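Local coordinates for protein serine repeat antigen 5 (PDB 6X42) that belongs to the papain family of cysteine proteases and is a pseudo-zymogen of the malaria parasite, probably lacking conventional protease activity, at residues C50-S53 / W54-S58; K59-L62 / E63-C67; M100-L103 / Q104-D108. One frame throughout, in Å; residues are numbered along the deposited sequence.

Interaction 1: residues C50-S53 / W54-S58; sequences CDTS and WIFAS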
loop_
_atom_site.group_PDB
_atom_site.type_symbol
_atom_site.label_atom_id
_atom_site.label_comp_id
_atom_site.label_asym_id
_atom_site.label_seq_id
_atom_site.Cartn_x
_atom_site.Cartn_y
_atom_site.Cartn_z
ATOM N N CYS A 50 -11.329 11.791 5.630
ATOM C CA CYS A 50 -11.875 11.387 4.346
ATOM C C CYS A 50 -11.428 9.957 4.073
ATOM O O CYS A 50 -10.424 9.491 4.623
ATOM C CB CYS A 50 -11.401 12.270 3.182
ATOM S SG CYS A 50 -12.030 13.959 3.211
ATOM N N ASP A 51 -12.180 9.268 3.216
ATOM C CA ASP A 51 -11.911 7.860 2.877
ATOM C C ASP A 51 -10.983 7.774 1.671
ATOM O O ASP A 51 -11.358 7.348 0.580
ATOM C CB ASP A 51 -13.211 7.126 2.618
ATOM C CG ASP A 51 -13.018 5.638 2.396
ATOM O OD1 ASP A 51 -11.912 5.117 2.649
ATOM O OD2 ASP A 51 -14.003 4.977 1.994
ATOM N N THR A 52 -9.733 8.188 1.912
ATOM C CA THR A 52 -8.753 8.329 0.844
ATOM C C THR A 52 -7.593 7.344 0.975
ATOM O O THR A 52 -6.577 7.500 0.286
ATOM C CB THR A 52 -8.245 9.772 0.770
ATOM O OG1 THR A 52 -7.885 10.156 2.090
ATOM C CG2 THR A 52 -9.304 10.721 0.185
ATOM N N SER A 53 -7.737 6.300 1.794
ATOM C CA SER A 53 -6.648 5.334 1.930
ATOM C C SER A 53 -6.280 4.687 0.601
ATOM O O SER A 53 -5.118 4.311 0.403
ATOM C CB SER A 53 -6.977 4.251 2.956
ATOM O OG SER A 53 -7.992 3.363 2.491
ATOM N N TRP A 54 -7.247 4.520 -0.306
ATOM C CA TRP A 54 -6.930 3.928 -1.603
ATOM C C TRP A 54 -5.825 4.719 -2.296
ATOM O O TRP A 54 -4.978 4.144 -2.989
ATOM C CB TRP A 54 -8.186 3.834 -2.467
ATOM C CG TRP A 54 -8.833 5.146 -2.840
ATOM C CD1 TRP A 54 -9.604 5.930 -2.036
ATOM C CD2 TRP A 54 -8.763 5.800 -4.099
ATOM N NE1 TRP A 54 -10.026 7.038 -2.733
ATOM C CE2 TRP A 54 -9.523 6.979 -3.999
ATOM C CE3 TRP A 54 -8.144 5.501 -5.316
ATOM C CZ2 TRP A 54 -9.690 7.855 -5.067
ATOM C CZ3 TRP A 54 -8.293 6.381 -6.366
ATOM C CH2 TRP A 54 -9.062 7.544 -6.233
ATOM N N ILE A 55 -5.822 6.042 -2.118
ATOM C CA ILE A 55 -4.803 6.903 -2.711
ATOM C C ILE A 55 -3.478 6.767 -1.967
ATOM O O ILE A 55 -2.418 6.617 -2.577
ATOM C CB ILE A 55 -5.265 8.371 -2.726
ATOM C CG1 ILE A 55 -6.622 8.537 -3.385
ATOM C CG2 ILE A 55 -4.209 9.219 -3.449
ATOM C CD1 ILE A 55 -7.161 9.986 -3.327
ATOM N N PHE A 56 -3.508 6.851 -0.638
ATOM C CA PHE A 56 -2.272 6.768 0.137
ATOM C C PHE A 56 -1.561 5.439 -0.069
ATOM O O PHE A 56 -0.343 5.402 -0.270
ATOM C CB PHE A 56 -2.554 7.054 1.625
ATOM C CG PHE A 56 -2.813 8.524 1.895
ATOM C CD1 PHE A 56 -4.103 9.042 1.858
ATOM C CD2 PHE A 56 -1.771 9.393 2.104
ATOM C CE1 PHE A 56 -4.335 10.395 2.032
ATOM C CE2 PHE A 56 -1.999 10.747 2.294
ATOM C CZ PHE A 56 -3.291 11.247 2.246
ATOM N N ALA A 57 -2.303 4.333 -0.033
ATOM C CA ALA A 57 -1.647 3.034 -0.178
ATOM C C ALA A 57 -1.138 2.819 -1.603
ATOM O O ALA A 57 -0.057 2.245 -1.824
ATOM C CB ALA A 57 -2.608 1.926 0.227
ATOM N N SER A 58 -1.913 3.260 -2.591
ATOM C CA SER A 58 -1.500 3.093 -3.977
ATOM C C SER A 58 -0.285 3.951 -4.286
ATOM O O SER A 58 0.658 3.497 -4.946
ATOM C CB SER A 58 -2.647 3.440 -4.923
ATOM O OG SER A 58 -3.730 2.533 -4.835
#

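Interaction 2: residues K59-L62 / E63-C67; sequences KYHL and ETIRC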
loop_
_atom_site.group_PDB
_atom_site.type_symbol
_atom_site.label_atom_id
_atom_site.label_comp_id
_atom_site.label_asym_id
_atom_site.label_seq_id
_atom_site.Cartn_x
_atom_site.Cartn_y
_atom_site.Cartn_z
ATOM N N LYS A 59 -0.287 5.199 -3.820
ATOM C CA LYS A 59 0.840 6.077 -4.108
ATOM C C LYS A 59 2.094 5.622 -3.369
ATOM O O LYS A 59 3.211 5.746 -3.894
ATOM C CB LYS A 59 0.502 7.546 -3.820
ATOM C CG LYS A 59 0.740 7.995 -2.391
ATOM C CD LYS A 59 0.228 9.424 -2.131
ATOM C CE LYS A 59 0.636 9.932 -0.777
ATOM N NZ LYS A 59 2.030 10.447 -0.780
ATOM N N TYR A 60 1.935 5.095 -2.148
ATOM C CA TYR A 60 3.095 4.597 -1.419
ATOM C C TYR A 60 3.742 3.426 -2.152
ATOM O O TYR A 60 4.963 3.309 -2.192
ATOM C CB TYR A 60 2.715 4.200 -0.003
ATOM C CG TYR A 60 3.852 3.610 0.793
ATOM C CD1 TYR A 60 4.806 4.421 1.420
ATOM C CD2 TYR A 60 4.009 2.234 0.884
ATOM C CE1 TYR A 60 5.836 3.872 2.170
ATOM C CE2 TYR A 60 5.027 1.678 1.623
ATOM C CZ TYR A 60 5.945 2.489 2.262
ATOM O OH TYR A 60 6.934 1.882 3.011
ATOM N N HIS A 61 2.929 2.555 -2.750
ATOM C CA HIS A 61 3.460 1.457 -3.552
ATOM C C HIS A 61 4.308 1.983 -4.711
ATOM O O HIS A 61 5.391 1.455 -4.970
ATOM C CB HIS A 61 2.290 0.573 -3.992
ATOM C CG HIS A 61 2.672 -0.666 -4.750
ATOM N ND1 HIS A 61 3.554 -1.611 -4.279
ATOM C CD2 HIS A 61 2.225 -1.140 -5.936
ATOM C CE1 HIS A 61 3.659 -2.591 -5.167
ATOM N NE2 HIS A 61 2.840 -2.345 -6.168
ATOM N N LEU A 62 3.860 3.045 -5.390
ATOM C CA LEU A 62 4.698 3.671 -6.411
ATOM C C LEU A 62 5.934 4.330 -5.805
ATOM O O LEU A 62 7.015 4.295 -6.413
ATOM C CB LEU A 62 3.901 4.687 -7.224
ATOM C CG LEU A 62 2.877 4.178 -8.214
ATOM C CD1 LEU A 62 2.302 5.358 -8.999
ATOM C CD2 LEU A 62 3.517 3.167 -9.172
ATOM N N GLU A 63 5.800 4.953 -4.627
ATOM C CA GLU A 63 6.964 5.556 -3.961
ATOM C C GLU A 63 8.026 4.498 -3.622
ATOM O O GLU A 63 9.228 4.745 -3.790
ATOM C CB GLU A 63 6.543 6.334 -2.706
ATOM C CG GLU A 63 5.716 7.584 -3.048
ATOM C CD GLU A 63 4.846 8.103 -1.904
ATOM O OE1 GLU A 63 4.860 7.495 -0.801
ATOM O OE2 GLU A 63 4.147 9.132 -2.110
ATOM N N THR A 64 7.618 3.305 -3.163
ATOM C CA THR A 64 8.634 2.290 -2.861
ATOM C C THR A 64 9.238 1.731 -4.140
ATOM O O THR A 64 10.433 1.434 -4.176
ATOM C CB THR A 64 8.139 1.174 -1.923
ATOM O OG1 THR A 64 7.167 0.323 -2.555
ATOM C CG2 THR A 64 7.534 1.737 -0.638
ATOM N N ILE A 65 8.424 1.570 -5.193
ATOM C CA ILE A 65 8.971 1.139 -6.471
ATOM C C ILE A 65 10.021 2.134 -6.946
ATOM O O ILE A 65 11.098 1.742 -7.414
ATOM C CB ILE A 65 7.848 0.940 -7.509
ATOM C CG1 ILE A 65 7.021 -0.307 -7.181
ATOM C CG2 ILE A 65 8.435 0.884 -8.909
ATOM C CD1 ILE A 65 5.697 -0.416 -7.915
ATOM N N ARG A 66 9.730 3.439 -6.828
ATOM C CA ARG A 66 10.706 4.467 -7.197
ATOM C C ARG A 66 11.972 4.360 -6.352
ATOM O O ARG A 66 13.085 4.454 -6.881
ATOM C CB ARG A 66 10.060 5.846 -7.097
ATOM C CG ARG A 66 9.113 6.148 -8.271
ATOM C CD ARG A 66 8.407 7.497 -8.144
ATOM N NE ARG A 66 9.379 8.575 -7.988
ATOM C CZ ARG A 66 10.053 9.133 -8.990
ATOM N NH1 ARG A 66 9.837 8.745 -10.240
ATOM N NH2 ARG A 66 10.953 10.071 -8.743
ATOM N N CYS A 67 11.831 4.103 -5.050
ATOM C CA CYS A 67 13.003 3.884 -4.206
ATOM C C CYS A 67 13.819 2.690 -4.693
ATOM O O CYS A 67 15.052 2.757 -4.773
ATOM C CB CYS A 67 12.580 3.643 -2.756
ATOM S SG CYS A 67 12.232 5.100 -1.754
#

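Interaction 3: residues M100-L103 / Q104-D108; sequences MEFL and QIIED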
loop_
_atom_site.group_PDB
_atom_site.type_symbol
_atom_site.label_atom_id
_atom_site.label_comp_id
_atom_site.label_asym_id
_atom_site.label_seq_id
_atom_site.Cartn_x
_atom_site.Cartn_y
_atom_site.Cartn_z
ATOM N N MET A 100 -7.430 0.097 -8.831
ATOM C CA MET A 100 -7.756 0.123 -10.252
ATOM C C MET A 100 -8.044 1.542 -10.716
ATOM O O MET A 100 -7.575 1.963 -11.782
ATOM C CB MET A 100 -8.945 -0.814 -10.495
ATOM C CG MET A 100 -8.770 -2.247 -9.903
ATOM S SD MET A 100 -9.091 -2.568 -8.116
ATOM C CE MET A 100 -7.900 -3.862 -7.804
ATOM N N GLU A 101 -8.840 2.292 -9.950
ATOM C CA GLU A 101 -9.124 3.649 -10.398
ATOM C C GLU A 101 -7.880 4.526 -10.299
ATOM O O GLU A 101 -7.669 5.421 -11.125
ATOM C CB GLU A 101 -10.298 4.301 -9.661
ATOM C CG GLU A 101 -10.570 5.685 -10.306
ATOM C CD GLU A 101 -11.686 6.541 -9.704
ATOM O OE1 GLU A 101 -12.288 6.190 -8.669
ATOM O OE2 GLU A 101 -11.971 7.601 -10.302
ATOM N N PHE A 102 -7.049 4.295 -9.284
ATOM C CA PHE A 102 -5.796 5.031 -9.164
ATOM C C PHE A 102 -4.984 4.941 -10.451
ATOM O O PHE A 102 -4.500 5.956 -10.975
ATOM C CB PHE A 102 -5.028 4.503 -7.954
ATOM C CG PHE A 102 -3.736 5.194 -7.704
ATOM C CD1 PHE A 102 -3.659 6.259 -6.797
ATOM C CD2 PHE A 102 -2.570 4.754 -8.307
ATOM C CE1 PHE A 102 -2.459 6.893 -6.557
ATOM C CE2 PHE A 102 -1.369 5.381 -8.058
ATOM C CZ PHE A 102 -1.309 6.456 -7.179
ATOM N N LEU A 103 -4.834 3.735 -10.991
ATOM C CA LEU A 103 -4.081 3.612 -12.231
ATOM C C LEU A 103 -4.770 4.328 -13.390
ATOM O O LEU A 103 -4.105 4.894 -14.262
ATOM C CB LEU A 103 -3.878 2.144 -12.578
ATOM C CG LEU A 103 -2.916 1.384 -11.679
ATOM C CD1 LEU A 103 -2.844 -0.044 -12.177
ATOM C CD2 LEU A 103 -1.532 1.983 -11.657
ATOM N N GLN A 104 -6.100 4.293 -13.439
ATOM C CA GLN A 104 -6.810 4.971 -14.518
ATOM C C GLN A 104 -6.553 6.467 -14.497
ATOM O O GLN A 104 -6.447 7.100 -15.553
ATOM C CB GLN A 104 -8.303 4.702 -14.388
ATOM C CG GLN A 104 -9.067 5.054 -15.648
ATOM C CD GLN A 104 -8.683 4.149 -16.831
ATOM O OE1 GLN A 104 -8.577 2.928 -16.687
ATOM N NE2 GLN A 104 -8.453 4.751 -17.989
ATOM N N ILE A 105 -6.463 7.057 -13.307
ATOM C CA ILE A 105 -6.185 8.482 -13.198
ATOM C C ILE A 105 -4.798 8.799 -13.734
ATOM O O ILE A 105 -4.616 9.776 -14.479
ATOM C CB ILE A 105 -6.364 8.927 -11.734
ATOM C CG1 ILE A 105 -7.848 8.861 -11.372
ATOM C CG2 ILE A 105 -5.776 10.317 -11.509
ATOM C CD1 ILE A 105 -8.098 8.767 -9.915
ATOM N N ILE A 106 -3.806 7.971 -13.394
ATOM C CA ILE A 106 -2.476 8.121 -13.990
ATOM C C ILE A 106 -2.542 8.028 -15.509
ATOM O O ILE A 106 -1.897 8.802 -16.217
ATOM C CB ILE A 106 -1.500 7.071 -13.433
ATOM C CG1 ILE A 106 -1.238 7.336 -11.972
ATOM C CG2 ILE A 106 -0.188 7.088 -14.240
ATOM C CD1 ILE A 106 -0.340 6.293 -11.362
ATOM N N GLU A 107 -3.256 7.029 -16.033
ATOM C CA GLU A 107 -3.337 6.894 -17.489
ATOM C C GLU A 107 -3.959 8.131 -18.116
ATOM O O GLU A 107 -3.528 8.585 -19.184
ATOM C CB GLU A 107 -4.176 5.670 -17.853
ATOM C CG GLU A 107 -3.695 4.355 -17.245
ATOM C CD GLU A 107 -2.799 3.553 -18.165
ATOM O OE1 GLU A 107 -2.362 4.096 -19.193
ATOM O OE2 GLU A 107 -2.550 2.370 -17.864
ATOM N N ASP A 108 -4.995 8.679 -17.477
ATOM C CA ASP A 108 -5.746 9.777 -18.070
ATOM C C ASP A 108 -4.999 11.103 -17.981
ATOM O O ASP A 108 -5.165 11.960 -18.857
ATOM C CB ASP A 108 -7.108 9.923 -17.374
ATOM C CG ASP A 108 -8.056 8.766 -17.673
ATOM O OD1 ASP A 108 -9.052 8.596 -16.938
ATOM O OD2 ASP A 108 -7.807 8.024 -18.647
#

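Interaction 1: residues C50-S53 / W54-S58
Thr52 sets its OG1 between its backbone N and carbonyl carbon (chi1 49°), while Phe56 turns its ring back beside its own N (chi1 -74°); the two side chains therefore run side by side, with Thr52 OG1 3.6 Å from Phe56 CE1. Tyr120 joins them from another part of the chain, its hydroxyl hydrogen-bonded to Thr52 OG1 and its ring meeting that of Phe56 edge-to-face. The Thr52 methyl, CG2, lies 4.2 Å from Ile55 CD1. Although Thr52 occupies the N-cap position, its side chain makes no capping bond. Its carbonyl does the work: Phe56 N reaches Thr52 O at 3.3 Å in the carbonyl plane, and Ile55 N reaches it at 2.9 Å from above that plane. Ser53 begins the central helix of the papain fold at the place where active relatives carry the nucleophilic cysteine, in keeping with a pseudoenzyme. Its OG accepts a hydrogen bond from Ala220 N, whereas Ser53 O receives Ala57 N at 2.8 Å. On another flank, Asp51 O lies at the edge of the Trp54 indole, 3.5 Å from CD1. Trp54 O is gripped twice, by Ser58 N and by Ser58 OG at 2.7 Å.

Interaction 2: residues K59-L62 / E63-C67
From Lys59 to Cys67 the backbone is regular alpha helix, and four i to i+4 bonds tie its halves together: Glu63 N to Lys59 O, Thr64 N to Tyr60 O, Ile65 N to His61 O and Arg66 N to Leu62 O. Glu63 N to Lys59 O and Thr64 N to Tyr60 O are the shortest, both 2.8 Å. The same spacing pairs the side chains. Lys59 stretches out as far as CE and then bends at its last torsion (chi4 81°), which delivers NZ to the syn lone pair of Glu63 OE2 in a 2.8 Å salt bridge. This buried pair is well supplied with partners: Lys59 NZ also meets Glu45 and the carbonyl of Ile76, and Glu63 OE2 accepts from Ile76 N. Further round, the Tyr60 ring takes the Thr64 methyl over one face, CG2 standing 3.6 Å from the ring centroid in a CH-pi contact. Thr64 OG1 turns instead to Ser188 OG and Lys186 O. Ile65 repeats the scheme on His61, with CD1 over one imidazole face, 4.0 Å from the ring centroid and only 15° off the normal. The rotation of that imidazole is fixed by a hydrogen bond at each nitrogen, ND1 with Ser188 OG and NE2 with Phe277 N. Three residues apart, Leu62 CD2 and Ile65 CD1 meet more loosely, at 4.4 Å. Cys67 closes the segment with a disulfide to Cys38. Buried on several sides, between helix 99-109 and strands 219-230 and 273-280, this is the long central helix characteristic of the papain fold.

Interaction 3: residues M100-L103 / Q104-D108
Phe102 and Ile106, one turn apart, form the main apolar pair of helix 99-109, an amphipathic alpha helix of the papain-like fold that packs against the central helix 53-68. Ile106 CD1 approaches the ring obliquely, 3.6 Å from Phe102 CE2. The ring is carried there because Phe102 CG stands opposite the backbone N (chi1 -179°), whereas Ile106 CG1 lies beside its own N (chi1 -67°), and the two side chains slant across one another. Leu103 joins this apolar side at longer range, CD2 to Ile106 CD1 at 4.5 Å; Ile145 and Tyr160 pack on it from neighbouring strands. A second, mixed pair lies on another flank: Ile105 CD1 rests 4.0 Å from the methylene CG of Glu101, whose extended chain carries the carboxylate past it to a salt bridge with Arg92 and a hydrogen bond from Ser97 OG.

The backbone bonds are those of a regular helix, running from Gln104 N to Met100 O, Ile105 N to Glu101 O, Ile106 N to Phe102 O and Glu107 N to Leu103 O, the last at 2.9 Å. Polar side chains occupy the exposed side. Glu107 bends at its second torsion, and its OE2 bonds to His147 NE2. Gln104, likewise bent beyond CG, aims its amide along the helix, where NE2 makes a weak 3.4 Å hydrogen bond to Asp108 OD2.

Overall arrangement
Interactions 1 and 2 follow each other directly along helix 53-68, their centres about 14 Å apart, whereas interaction 3 comes later in the chain on helix 99-109, about 13 Å and 15 Å from their centres. All three lie within the papain-family region. Helix 99-109 packs against both halves of the central helix: Phe102 of interaction 3 touches interaction 1 at Ser58, Phe102 CG to Ser58 CB at 3.5 Å, and interaction 2 at Leu62, Phe102 CE2 to Leu62 CD1 at 3.8 Å. The principle illustrated is that side chains paired one turn apart within a helix, such as Phe102 and Ile106, also pack on the neighbouring helix, here the one that starts at the pseudo-active site.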